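Local coordinates for protein L-Ala-D/L-Glu Epimerase (Escherichia coli, PDB 1JPD) that belongs to the enolase superfamily, pairing an N-terminal domain of the mandelate racemase/muconate lactonizing family with an enolase-like C-terminal domain of the TIM-barrel clan, at residues D228-T233 with G242-V247; H232-L237 with L257-A262; V247-D252 with L261-E266; E266-G271 with V293-F298. All blocks are in the same frame, centred on the assembly; numbering follows the deposited sequence.

Contact 1. Residues D228-T233 with G242-V247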
loop_
_atom_site.group_PDB
_atom_site.type_symbol
_atom_site.label_atom_id
_atom_site.label_comp_id
_atom_site.label_asym_id
_atom_site.label_seq_id
_atom_site.Cartn_x
_atom_site.Cartn_y
_atom_site.Cartn_z
ATOM N N ASP A 228 1.579 7.146 -6.865
ATOM C CA ASP A 228 1.903 6.551 -5.574
ATOM C C ASP A 228 2.085 7.682 -4.568
ATOM O O ASP A 228 1.174 7.989 -3.804
ATOM C CB ASP A 228 3.187 5.727 -5.672
ATOM C CG ASP A 228 3.470 4.927 -4.407
ATOM O OD1 ASP A 228 2.659 4.998 -3.454
ATOM O OD2 ASP A 228 4.507 4.224 -4.376
ATOM N N GLU A 229 3.259 8.306 -4.571
ATOM C CA GLU A 229 3.502 9.409 -3.653
ATOM C C GLU A 229 2.550 10.560 -3.960
ATOM O O GLU A 229 2.198 11.319 -3.071
ATOM C CB GLU A 229 4.961 9.894 -3.730
ATOM C CG GLU A 229 5.973 8.974 -3.031
ATOM C CD GLU A 229 6.342 7.744 -3.861
ATOM O OE1 GLU A 229 5.580 7.384 -4.793
ATOM O OE2 GLU A 229 7.391 7.123 -3.577
ATOM N N SER A 230 2.113 10.677 -5.211
ATOM C CA SER A 230 1.206 11.758 -5.596
ATOM C C SER A 230 -0.238 11.534 -5.182
ATOM O O SER A 230 -1.057 12.439 -5.300
ATOM C CB SER A 230 1.248 11.986 -7.105
ATOM O OG SER A 230 2.547 12.353 -7.530
ATOM N N CYS A 231 -0.555 10.340 -4.696
ATOM C CA CYS A 231 -1.917 10.040 -4.275
ATOM C C CYS A 231 -2.083 9.704 -2.792
ATOM O O CYS A 231 -1.583 8.675 -2.339
ATOM C CB CYS A 231 -2.459 8.870 -5.080
ATOM S SG CYS A 231 -4.020 8.260 -4.427
ATOM N N HIS A 232 -2.798 10.548 -2.046
ATOM C CA HIS A 232 -3.034 10.294 -0.619
ATOM C C HIS A 232 -4.502 10.011 -0.335
ATOM O O HIS A 232 -4.862 8.949 0.180
ATOM C CB HIS A 232 -2.660 11.490 0.257
ATOM C CG HIS A 232 -1.254 11.963 0.098
ATOM N ND1 HIS A 232 -0.601 12.668 1.086
ATOM C CD2 HIS A 232 -0.399 11.900 -0.949
ATOM C CE1 HIS A 232 0.595 13.023 0.653
ATOM N NE2 HIS A 232 0.743 12.569 -0.579
ATOM N N THR A 233 -5.339 10.997 -0.648
ATOM C CA THR A 233 -6.774 10.898 -0.408
ATOM C C THR A 233 -7.565 11.389 -1.619
ATOM O O THR A 233 -6.981 11.771 -2.628
ATOM C CB THR A 233 -7.177 11.755 0.815
ATOM O OG1 THR A 233 -7.052 13.145 0.486
ATOM C CG2 THR A 233 -6.268 11.456 2.001
ATOM N N GLY A 242 -5.586 13.465 -15.568
ATOM C CA GLY A 242 -4.826 13.951 -16.707
ATOM C C GLY A 242 -3.338 13.693 -16.592
ATOM O O GLY A 242 -2.564 14.013 -17.500
ATOM N N ARG A 243 -2.922 13.130 -15.462
ATOM C CA ARG A 243 -1.513 12.814 -15.248
ATOM C C ARG A 243 -1.320 11.329 -14.972
ATOM O O ARG A 243 -0.265 10.776 -15.278
ATOM C CB ARG A 243 -0.935 13.642 -14.095
ATOM C CG ARG A 243 -0.886 15.119 -14.406
ATOM C CD ARG A 243 -0.121 15.927 -13.379
ATOM N NE ARG A 243 -0.199 17.349 -13.701
ATOM C CZ ARG A 243 0.383 18.321 -13.009
ATOM N NH1 ARG A 243 1.107 18.044 -11.931
ATOM N NH2 ARG A 243 0.232 19.579 -13.396
ATOM N N TYR A 244 -2.348 10.687 -14.419
ATOM C CA TYR A 244 -2.283 9.270 -14.096
ATOM C C TYR A 244 -3.557 8.488 -14.461
ATOM O O TYR A 244 -4.671 9.015 -14.413
ATOM C CB TYR A 244 -2.005 9.088 -12.594
ATOM C CG TYR A 244 -0.732 9.737 -12.087
ATOM C CD1 TYR A 244 -0.711 11.069 -11.677
ATOM C CD2 TYR A 244 0.451 9.017 -12.023
ATOM C CE1 TYR A 244 0.464 11.666 -11.212
ATOM C CE2 TYR A 244 1.628 9.603 -11.563
ATOM C CZ TYR A 244 1.630 10.924 -11.159
ATOM O OH TYR A 244 2.803 11.488 -10.708
ATOM N N GLU A 245 -3.385 7.219 -14.812
ATOM C CA GLU A 245 -4.514 6.373 -15.148
ATOM C C GLU A 245 -4.913 5.559 -13.927
ATOM O O GLU A 245 -6.071 5.165 -13.784
ATOM C CB GLU A 245 -4.157 5.421 -16.292
ATOM C CG GLU A 245 -4.177 6.063 -17.662
ATOM C CD GLU A 245 -2.955 6.911 -17.947
ATOM O OE1 GLU A 245 -3.092 7.897 -18.702
ATOM O OE2 GLU A 245 -1.856 6.586 -17.436
ATOM N N MET A 246 -3.947 5.330 -13.037
ATOM C CA MET A 246 -4.163 4.527 -11.828
ATOM C C MET A 246 -3.645 5.204 -10.552
ATOM O O MET A 246 -2.724 6.021 -10.604
ATOM C CB MET A 246 -3.462 3.174 -12.007
ATOM C CG MET A 246 -3.650 2.167 -10.886
ATOM S SD MET A 246 -2.661 0.682 -11.225
ATOM C CE MET A 246 -3.538 0.042 -12.683
ATOM N N VAL A 247 -4.242 4.863 -9.413
ATOM C CA VAL A 247 -3.811 5.408 -8.131
ATOM C C VAL A 247 -3.453 4.245 -7.219
ATOM O O VAL A 247 -4.142 3.228 -7.211
ATOM C CB VAL A 247 -4.922 6.247 -7.446
ATOM C CG1 VAL A 247 -5.302 7.427 -8.319
ATOM C CG2 VAL A 247 -6.138 5.383 -7.165
#
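Cys231 points SG at Val247 because its first torsion sets the sulfur anti to the backbone N (chi1 170°). Its neighbour Ser230 turns OG anti to the carbonyl carbon instead (chi1 -61°), which carries the hydroxyl to the phenol end of Tyr244. The contact lies in the beta-alpha-beta crossover of the TIM-barrel-like domain that joins strand 225-227 to the parallel strand 246-249 through the short helix 237-240. A type I turn from Asp228 to Cys231 begins the excursion, closed by Cys231 N bonding to Asp228 O at 3.1 Å. It sets Ser230 and Cys231 side by side, each with its CB toward the returning segment 242-247. Tyr244 approaches from the loop before strand 246-249, with its ring against Ile225 and Ala227. Its OH comes within 3.3 Å of Ser230 OG, while Ser230 CB lies 4.2 Å from Tyr244 CE1; the serine meets the ring obliquely. The stronger polar partners are other residues: Gln206 NE2 bonds Ser230 OG, and Asp213 OD1 bonds Tyr244 OH. Asp213 also forms a salt bridge with Arg243, so its carboxylate meets two consecutive residues of the loop. The other half of the contact is apolar. Leu240 of helix 237-240 touches Ser230, Cys231 and Val247, adding hydrocarbon beside the sulfur. Val247 itself is held in the sheet by backbone bonding to Ser273. Against its branched side chain, Cys231 SG rests 3.7 Å from Val247 CB and 4.2 Å from Val247 CG1.

Contact 2. Residues H232-L237 with L257-A262; sequences HTRSNL and LTEALA
Thr233 meets Glu259 with its hydrocarbon part: Thr233 CB lies 3.8 Å from Glu259 OE2, and its CG2 approaches the glutamate CG. The threonine hydroxyl serves its own chain, since Thr233 OG1 accepts from Ser235 N at 3.2 Å in an ST turn. Arg234 follows and supplies most of the grip. Its chain bends at chi3 (-68°), bringing the guanidinium back side-on to the Glu259 carboxylate, so that two nitrogens address two oxygens. Arg234 NE donates to Glu259 OE2 at 2.7 Å, a fairly straight bond with the oxygen near the guanidinium plane. Arg234 NH2 donates to the syn lone pair of Glu259 OE1 at 2.8 Å, in a more bent bond, and the two flat groups are inclined 46° to each other. The Arg234 backbone N adds a weak bond to the same OE2. This salt bridge links the loop after strand 225-227 of the TIM-barrel-like domain to the outer helix 257-269, whose Glu259 lies buried and also touches Arg91 of helix 89-104. Over one face of the guanidinium sits Ala262 CB, 3.6 Å from Arg234 NH1, while Arg234 CD passes 3.5 Å from Ala262 O. Further along the same helix, Leu263 and Glu266 touch the arginine chain as well. Asn236 ties the start of the segment together: its OD1 accepts from both His232 N and Thr233 N. The Thr233 bond, 3.1 Å from N to Asn236 OD1, arrives nearly in line with the amide C=O, whereas His232 N comes from above the amide plane.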
loop_
_atom_site.group_PDB
_atom_site.type_symbol
_atom_site.label_atom_id
_atom_site.label_comp_id
_atom_site.label_asym_id
_atom_site.label_seq_id
_atom_site.Cartn_x
_atom_site.Cartn_y
_atom_site.Cartn_z
ATOM N N HIS A 232 -2.798 10.548 -2.046
ATOM C CA HIS A 232 -3.034 10.294 -0.619
ATOM C C HIS A 232 -4.502 10.011 -0.335
ATOM O O HIS A 232 -4.862 8.949 0.180
ATOM C CB HIS A 232 -2.660 11.490 0.257
ATOM C CG HIS A 232 -1.254 11.963 0.098
ATOM N ND1 HIS A 232 -0.601 12.668 1.086
ATOM C CD2 HIS A 232 -0.399 11.900 -0.949
ATOM C CE1 HIS A 232 0.595 13.023 0.653
ATOM N NE2 HIS A 232 0.743 12.569 -0.579
ATOM N N THR A 233 -5.339 10.997 -0.648
ATOM C CA THR A 233 -6.774 10.898 -0.408
ATOM C C THR A 233 -7.565 11.389 -1.619
ATOM O O THR A 233 -6.981 11.771 -2.628
ATOM C CB THR A 233 -7.177 11.755 0.815
ATOM O OG1 THR A 233 -7.052 13.145 0.486
ATOM C CG2 THR A 233 -6.268 11.456 2.001
ATOM N N ARG A 234 -8.892 11.391 -1.508
ATOM C CA ARG A 234 -9.753 11.854 -2.598
ATOM C C ARG A 234 -9.409 13.284 -3.000
ATOM O O ARG A 234 -9.626 13.691 -4.139
ATOM C CB ARG A 234 -11.220 11.781 -2.177
ATOM C CG ARG A 234 -11.754 10.361 -2.092
ATOM C CD ARG A 234 -13.080 10.325 -1.394
ATOM N NE ARG A 234 -12.936 10.655 0.020
ATOM C CZ ARG A 234 -13.959 10.876 0.842
ATOM N NH1 ARG A 234 -15.202 10.810 0.385
ATOM N NH2 ARG A 234 -13.739 11.155 2.119
ATOM N N SER A 235 -8.854 14.028 -2.053
ATOM C CA SER A 235 -8.467 15.415 -2.252
ATOM C C SER A 235 -7.479 15.642 -3.408
ATOM O O SER A 235 -7.476 16.714 -4.017
ATOM C CB SER A 235 -7.883 15.946 -0.937
ATOM O OG SER A 235 -7.402 17.272 -1.053
ATOM N N ASN A 236 -6.645 14.649 -3.715
ATOM C CA ASN A 236 -5.674 14.796 -4.801
ATOM C C ASN A 236 -6.249 14.383 -6.165
ATOM O O ASN A 236 -5.670 14.690 -7.212
ATOM C CB ASN A 236 -4.404 13.965 -4.524
ATOM C CG ASN A 236 -3.869 14.137 -3.099
ATOM O OD1 ASN A 236 -4.233 13.387 -2.195
ATOM N ND2 ASN A 236 -3.006 15.129 -2.898
ATOM N N LEU A 237 -7.390 13.698 -6.159
ATOM C CA LEU A 237 -7.993 13.230 -7.408
ATOM C C LEU A 237 -8.086 14.260 -8.531
ATOM O O LEU A 237 -7.916 13.924 -9.701
ATOM C CB LEU A 237 -9.373 12.629 -7.139
ATOM C CG LEU A 237 -9.289 11.254 -6.475
ATOM C CD1 LEU A 237 -10.675 10.707 -6.183
ATOM C CD2 LEU A 237 -8.527 10.323 -7.394
ATOM N N LEU A 257 -8.955 2.711 6.705
ATOM C CA LEU A 257 -9.775 1.978 5.755
ATOM C C LEU A 257 -10.967 2.804 5.292
ATOM O O LEU A 257 -11.362 2.738 4.130
ATOM C CB LEU A 257 -10.253 0.668 6.392
ATOM C CG LEU A 257 -11.161 -0.296 5.616
ATOM C CD1 LEU A 257 -10.513 -0.713 4.307
ATOM C CD2 LEU A 257 -11.426 -1.522 6.485
ATOM N N THR A 258 -11.533 3.602 6.188
ATOM C CA THR A 258 -12.689 4.406 5.816
ATOM C C THR A 258 -12.424 5.307 4.608
ATOM O O THR A 258 -13.225 5.348 3.675
ATOM C CB THR A 258 -13.165 5.270 6.988
ATOM O OG1 THR A 258 -13.414 4.432 8.126
ATOM C CG2 THR A 258 -14.446 6.000 6.610
ATOM N N GLU A 259 -11.305 6.029 4.622
ATOM C CA GLU A 259 -10.972 6.910 3.510
ATOM C C GLU A 259 -10.548 6.078 2.305
ATOM O O GLU A 259 -10.871 6.415 1.168
ATOM C CB GLU A 259 -9.853 7.875 3.900
ATOM C CG GLU A 259 -9.483 8.889 2.823
ATOM C CD GLU A 259 -10.634 9.815 2.451
ATOM O OE1 GLU A 259 -11.532 10.005 3.296
ATOM O OE2 GLU A 259 -10.633 10.364 1.323
ATOM N N ALA A 260 -9.833 4.987 2.552
ATOM C CA ALA A 260 -9.396 4.124 1.460
ATOM C C ALA A 260 -10.617 3.671 0.656
ATOM O O ALA A 260 -10.624 3.767 -0.571
ATOM C CB ALA A 260 -8.639 2.914 2.008
ATOM N N LEU A 261 -11.648 3.188 1.352
ATOM C CA LEU A 261 -12.877 2.731 0.702
ATOM C C LEU A 261 -13.538 3.844 -0.108
ATOM O O LEU A 261 -13.923 3.642 -1.262
ATOM C CB LEU A 261 -13.870 2.193 1.746
ATOM C CG LEU A 261 -13.514 0.839 2.384
ATOM C CD1 LEU A 261 -14.382 0.572 3.597
ATOM C CD2 LEU A 261 -13.671 -0.262 1.349
ATOM N N ALA A 262 -13.670 5.018 0.494
ATOM C CA ALA A 262 -14.282 6.145 -0.191
ATOM C C ALA A 262 -13.419 6.583 -1.372
ATOM O O ALA A 262 -13.928 7.109 -2.363
ATOM C CB ALA A 262 -14.467 7.306 0.777
#

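Contact 3. Residues V247-D252 with L261-E266; sequences VNIKLD and LALATE
Ile249 and Leu263 meet tip to tip, with Ile249 CG1 4.0 Å from Leu263 CD2 and 4.2 Å from Leu263 CG. The outer end of the isoleucine goes further: its CD1 comes to 4.0 Å from Ala264 CA and 4.1 Å from Ala264 CB, lying against the helix backbone beside the short alanine side chain. The torsions explain this division. Ile249 CG1 stands anti to the carbonyl carbon (chi1 -61°) and the chain then runs on extended to CD1, whereas Leu263 swings CG anti to its backbone N (chi1 174°) and so reaches from the helix toward the strand. All three residues are buried, and what passes between the two segments is hydrocarbon contact alone.

A second shell fixes the partners. Leu274 of strand 273-276 touches both Ile249 and Ala264, and Leu237, from the short helix 237-240, touches Leu263. Ile249 is anchored through backbone bonds to Met275 and Gly277, while its neighbour Asn248 turns to the other side of the strand, where ND2 bonds Glu205. Helix 257-269 thus packs on the outer surface of the sheet against strands 246-249 and 273-276, which it connects. Alternate strand residues facing outward to a helix, in a parallel beta-alpha-beta crossover, form the layer between strands and helices of a TIM-barrel-like domain, as in other enolase superfamily proteins.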
loop_
_atom_site.group_PDB
_atom_site.type_symbol
_atom_site.label_atom_id
_atom_site.label_comp_id
_atom_site.label_asym_id
_atom_site.label_seq_id
_atom_site.Cartn_x
_atom_site.Cartn_y
_atom_site.Cartn_z
ATOM N N VAL A 247 -4.242 4.863 -9.413
ATOM C CA VAL A 247 -3.811 5.408 -8.131
ATOM C C VAL A 247 -3.453 4.245 -7.219
ATOM O O VAL A 247 -4.142 3.228 -7.211
ATOM C CB VAL A 247 -4.922 6.247 -7.446
ATOM C CG1 VAL A 247 -5.302 7.427 -8.319
ATOM C CG2 VAL A 247 -6.138 5.383 -7.165
ATOM N N ASN A 248 -2.365 4.379 -6.471
ATOM C CA ASN A 248 -1.940 3.330 -5.546
ATOM C C ASN A 248 -2.475 3.694 -4.156
ATOM O O ASN A 248 -1.995 4.637 -3.526
ATOM C CB ASN A 248 -0.411 3.252 -5.518
ATOM C CG ASN A 248 0.107 2.152 -4.608
ATOM O OD1 ASN A 248 -0.404 1.950 -3.506
ATOM N ND2 ASN A 248 1.139 1.451 -5.054
ATOM N N ILE A 249 -3.475 2.956 -3.689
ATOM C CA ILE A 249 -4.079 3.209 -2.380
ATOM C C ILE A 249 -3.323 2.521 -1.243
ATOM O O ILE A 249 -3.064 1.319 -1.300
ATOM C CB ILE A 249 -5.549 2.710 -2.331
ATOM C CG1 ILE A 249 -6.388 3.447 -3.374
ATOM C CG2 ILE A 249 -6.129 2.919 -0.932
ATOM C CD1 ILE A 249 -7.784 2.867 -3.560
ATOM N N LYS A 250 -2.973 3.294 -0.218
ATOM C CA LYS A 250 -2.283 2.775 0.966
ATOM C C LYS A 250 -2.954 3.378 2.184
ATOM O O LYS A 250 -3.131 4.601 2.260
ATOM C CB LYS A 250 -0.810 3.156 0.963
ATOM C CG LYS A 250 -0.004 2.430 -0.074
ATOM C CD LYS A 250 1.468 2.750 0.059
ATOM C CE LYS A 250 2.245 2.063 -1.031
ATOM N NZ LYS A 250 3.702 2.281 -0.897
ATOM N N LEU A 251 -3.327 2.527 3.134
ATOM C CA LEU A 251 -4.012 2.996 4.336
ATOM C C LEU A 251 -3.255 4.055 5.137
ATOM O O LEU A 251 -3.876 4.943 5.716
ATOM C CB LEU A 251 -4.370 1.813 5.240
ATOM C CG LEU A 251 -5.232 0.729 4.594
ATOM C CD1 LEU A 251 -5.807 -0.148 5.695
ATOM C CD2 LEU A 251 -6.345 1.349 3.770
ATOM N N ASP A 252 -1.927 3.973 5.174
ATOM C CA ASP A 252 -1.140 4.966 5.897
ATOM C C ASP A 252 -1.253 6.346 5.237
ATOM O O ASP A 252 -1.116 7.368 5.908
ATOM C CB ASP A 252 0.340 4.559 5.965
ATOM C CG ASP A 252 0.583 3.356 6.867
ATOM O OD1 ASP A 252 0.214 3.416 8.060
ATOM O OD2 ASP A 252 1.155 2.352 6.387
ATOM N N LEU A 261 -11.648 3.188 1.352
ATOM C CA LEU A 261 -12.877 2.731 0.702
ATOM C C LEU A 261 -13.538 3.844 -0.108
ATOM O O LEU A 261 -13.923 3.642 -1.262
ATOM C CB LEU A 261 -13.870 2.193 1.746
ATOM C CG LEU A 261 -13.514 0.839 2.384
ATOM C CD1 LEU A 261 -14.382 0.572 3.597
ATOM C CD2 LEU A 261 -13.671 -0.262 1.349
ATOM N N ALA A 262 -13.670 5.018 0.494
ATOM C CA ALA A 262 -14.282 6.145 -0.191
ATOM C C ALA A 262 -13.419 6.583 -1.372
ATOM O O ALA A 262 -13.928 7.109 -2.363
ATOM C CB ALA A 262 -14.467 7.306 0.777
ATOM N N LEU A 263 -12.111 6.366 -1.259
ATOM C CA LEU A 263 -11.190 6.740 -2.319
ATOM C C LEU A 263 -11.364 5.786 -3.483
ATOM O O LEU A 263 -11.377 6.211 -4.633
ATOM C CB LEU A 263 -9.740 6.711 -1.817
ATOM C CG LEU A 263 -8.611 6.933 -2.833
ATOM C CD1 LEU A 263 -8.886 8.155 -3.678
ATOM C CD2 LEU A 263 -7.294 7.083 -2.097
ATOM N N ALA A 264 -11.508 4.500 -3.181
ATOM C CA ALA A 264 -11.695 3.479 -4.211
ATOM C C ALA A 264 -12.943 3.806 -5.023
ATOM O O ALA A 264 -12.897 3.885 -6.252
ATOM C CB ALA A 264 -11.832 2.101 -3.566
ATOM N N THR A 265 -14.055 4.004 -4.320
ATOM C CA THR A 265 -15.325 4.338 -4.952
ATOM C C THR A 265 -15.184 5.611 -5.774
ATOM O O THR A 265 -15.488 5.644 -6.965
ATOM C CB THR A 265 -16.429 4.590 -3.900
ATOM O OG1 THR A 265 -16.593 3.425 -3.088
ATOM C CG2 THR A 265 -17.754 4.924 -4.584
ATOM N N GLU A 266 -14.718 6.662 -5.116
ATOM C CA GLU A 266 -14.554 7.952 -5.757
ATOM C C GLU A 266 -13.591 7.942 -6.938
ATOM O O GLU A 266 -13.842 8.596 -7.951
ATOM C CB GLU A 266 -14.095 8.978 -4.724
ATOM C CG GLU A 266 -14.162 10.403 -5.209
ATOM C CD GLU A 266 -15.475 10.703 -5.888
ATOM O OE1 GLU A 266 -16.490 10.057 -5.538
ATOM O OE2 GLU A 266 -15.494 11.590 -6.764
#

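Contact 4. Residues E266-G271 with V293-F298; sequences EARAQG and VPQVSF
Where helix 257-269 ends in a Schellman motif, Arg268 reaches over to Gln295 of the loop that leads into strand 298-299. The arginine starts with CG anti to the carbonyl carbon (chi1 -83°) and runs extended to NE, long enough to span backbones whose nearest CA atoms, those of Arg268 and Gln295, are 9.2 Å apart. Gln295 crosses it at about a right angle and sets OE1 over the centre of one guanidinium face, 3.5 Å from Arg268 CZ. With the amide and guanidinium planes inclined 63° to each other, this oxygen lies above the cation and not at its N-H edge. An attraction between the partial charge of the amide oxygen and the arginine probably contributes. Arg268 NH2 meanwhile lies along the root of the glutamine, 3.5 Å from Gln295 CA and 3.6 Å from Gln295 CB. In the TIM-barrel-like domain these groups bridge the connections that precede and follow strand 273-276 in the chain: helix 257-269 leads into that strand, and segment 293-298 follows the next helix, 283-289. Beneath them Ala267 and Val296 both touch Leu274 of the strand. Gly271, at positive phi, is the C-prime residue of the motif; its N bonds Arg268 O, and Phe272 N bonds Ala267 O. One helical turn apart, Gln270 and Glu266 also pair: Gln270 NE2 donates to Glu266 OE2 at 3.2 Å, on the anti side of the carboxylate. Lys241 NZ bonds the carbonyl oxygen of Gln270.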
loop_
_atom_site.group_PDB
_atom_site.type_symbol
_atom_site.label_atom_id
_atom_site.label_comp_id
_atom_site.label_asym_id
_atom_site.label_seq_id
_atom_site.Cartn_x
_atom_site.Cartn_y
_atom_site.Cartn_z
ATOM N N GLU A 266 -14.718 6.662 -5.116
ATOM C CA GLU A 266 -14.554 7.952 -5.757
ATOM C C GLU A 266 -13.591 7.942 -6.938
ATOM O O GLU A 266 -13.842 8.596 -7.951
ATOM C CB GLU A 266 -14.095 8.978 -4.724
ATOM C CG GLU A 266 -14.162 10.403 -5.209
ATOM C CD GLU A 266 -15.475 10.703 -5.888
ATOM O OE1 GLU A 266 -16.490 10.057 -5.538
ATOM O OE2 GLU A 266 -15.494 11.590 -6.764
ATOM N N ALA A 267 -12.492 7.203 -6.814
ATOM C CA ALA A 267 -11.497 7.143 -7.883
ATOM C C ALA A 267 -12.062 6.448 -9.110
ATOM O O ALA A 267 -11.904 6.926 -10.234
ATOM C CB ALA A 267 -10.243 6.420 -7.402
ATOM N N ARG A 268 -12.707 5.308 -8.889
ATOM C CA ARG A 268 -13.311 4.557 -9.980
ATOM C C ARG A 268 -14.248 5.468 -10.761
ATOM O O ARG A 268 -14.143 5.597 -11.984
ATOM C CB ARG A 268 -14.126 3.395 -9.435
ATOM C CG ARG A 268 -13.361 2.152 -9.105
ATOM C CD ARG A 268 -14.364 1.146 -8.609
ATOM N NE ARG A 268 -13.863 -0.216 -8.604
ATOM C CZ ARG A 268 -14.630 -1.268 -8.352
ATOM N NH1 ARG A 268 -15.918 -1.090 -8.089
ATOM N NH2 ARG A 268 -14.118 -2.491 -8.369
ATOM N N ALA A 269 -15.169 6.092 -10.029
ATOM C CA ALA A 269 -16.153 6.991 -10.614
ATOM C C ALA A 269 -15.523 7.997 -11.566
ATOM O O ALA A 269 -16.141 8.382 -12.555
ATOM C CB ALA A 269 -16.922 7.721 -9.509
ATOM N N GLN A 270 -14.299 8.426 -11.278
ATOM C CA GLN A 270 -13.631 9.393 -12.144
ATOM C C GLN A 270 -12.783 8.758 -13.232
ATOM O O GLN A 270 -12.010 9.445 -13.900
ATOM C CB GLN A 270 -12.785 10.356 -11.319
ATOM C CG GLN A 270 -13.616 11.291 -10.476
ATOM C CD GLN A 270 -12.796 12.396 -9.849
ATOM O OE1 GLN A 270 -12.016 13.069 -10.529
ATOM N NE2 GLN A 270 -12.979 12.606 -8.550
ATOM N N GLY A 271 -12.917 7.447 -13.400
ATOM C CA GLY A 271 -12.181 6.759 -14.448
ATOM C C GLY A 271 -10.808 6.219 -14.115
ATOM O O GLY A 271 -10.092 5.754 -15.006
ATOM N N VAL A 293 -9.201 -5.552 -1.729
ATOM C CA VAL A 293 -8.716 -6.479 -2.748
ATOM C C VAL A 293 -9.623 -6.741 -3.953
ATOM O O VAL A 293 -9.168 -6.679 -5.094
ATOM C CB VAL A 293 -8.323 -7.834 -2.121
ATOM C CG1 VAL A 293 -7.898 -8.803 -3.213
ATOM C CG2 VAL A 293 -7.178 -7.638 -1.131
ATOM N N PRO A 294 -10.913 -7.042 -3.724
ATOM C CA PRO A 294 -11.788 -7.295 -4.873
ATOM C C PRO A 294 -11.989 -6.096 -5.800
ATOM O O PRO A 294 -12.553 -6.242 -6.884
ATOM C CB PRO A 294 -13.089 -7.759 -4.219
ATOM C CG PRO A 294 -13.086 -7.035 -2.924
ATOM C CD PRO A 294 -11.655 -7.193 -2.462
ATOM N N GLN A 295 -11.522 -4.918 -5.395
ATOM C CA GLN A 295 -11.675 -3.726 -6.230
ATOM C C GLN A 295 -10.436 -3.308 -7.010
ATOM O O GLN A 295 -10.518 -2.425 -7.866
ATOM C CB GLN A 295 -12.099 -2.520 -5.394
ATOM C CG GLN A 295 -13.484 -2.590 -4.830
ATOM C CD GLN A 295 -13.943 -1.252 -4.308
ATOM O OE1 GLN A 295 -13.998 -0.270 -5.052
ATOM N NE2 GLN A 295 -14.280 -1.201 -3.023
ATOM N N VAL A 296 -9.299 -3.938 -6.740
ATOM C CA VAL A 296 -8.072 -3.526 -7.409
ATOM C C VAL A 296 -7.488 -4.436 -8.486
ATOM O O VAL A 296 -7.651 -5.655 -8.445
ATOM C CB VAL A 296 -6.985 -3.228 -6.355
ATOM C CG1 VAL A 296 -7.470 -2.119 -5.413
ATOM C CG2 VAL A 296 -6.669 -4.483 -5.565
ATOM N N SER A 297 -6.802 -3.808 -9.445
ATOM C CA SER A 297 -6.158 -4.484 -10.569
ATOM C C SER A 297 -4.894 -5.211 -10.128
ATOM O O SER A 297 -4.560 -6.276 -10.651
ATOM C CB SER A 297 -5.790 -3.469 -11.656
ATOM O OG SER A 297 -6.930 -2.778 -12.136
ATOM N N PHE A 298 -4.178 -4.619 -9.175
ATOM C CA PHE A 298 -2.959 -5.222 -8.651
ATOM C C PHE A 298 -2.947 -5.100 -7.140
ATOM O O PHE A 298 -3.425 -4.114 -6.591
ATOM C CB PHE A 298 -1.715 -4.529 -9.214
ATOM C CG PHE A 298 -1.652 -4.518 -10.709
ATOM C CD1 PHE A 298 -2.080 -3.406 -11.427
ATOM C CD2 PHE A 298 -1.199 -5.635 -11.407
ATOM C CE1 PHE A 298 -2.058 -3.406 -12.816
ATOM C CE2 PHE A 298 -1.174 -5.642 -12.795
ATOM C CZ PHE A 298 -1.605 -4.528 -13.501
#

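Helix 257-269 runs through contacts 2, 3 and 4, offering Glu259 and Ala262, then Leu263 and Ala264, then Arg268 to successive partners. Contacts 1 and 3 share strand 246-249 through Val247 and are buried, with apolar side chains prominent in both, although contact 1 adds hydroxyls bonded to neighbouring loops. Contact 2 is partly buried and relies on a salt bridge; contact 4 lies at the surface and sets an amide oxygen over a guanidinium face. The centres of contacts 2 and 3 are only about 5 Å apart, with Arg234 packing on Leu263, while Ala264 connects contact 3 to Gln295 of contact 4.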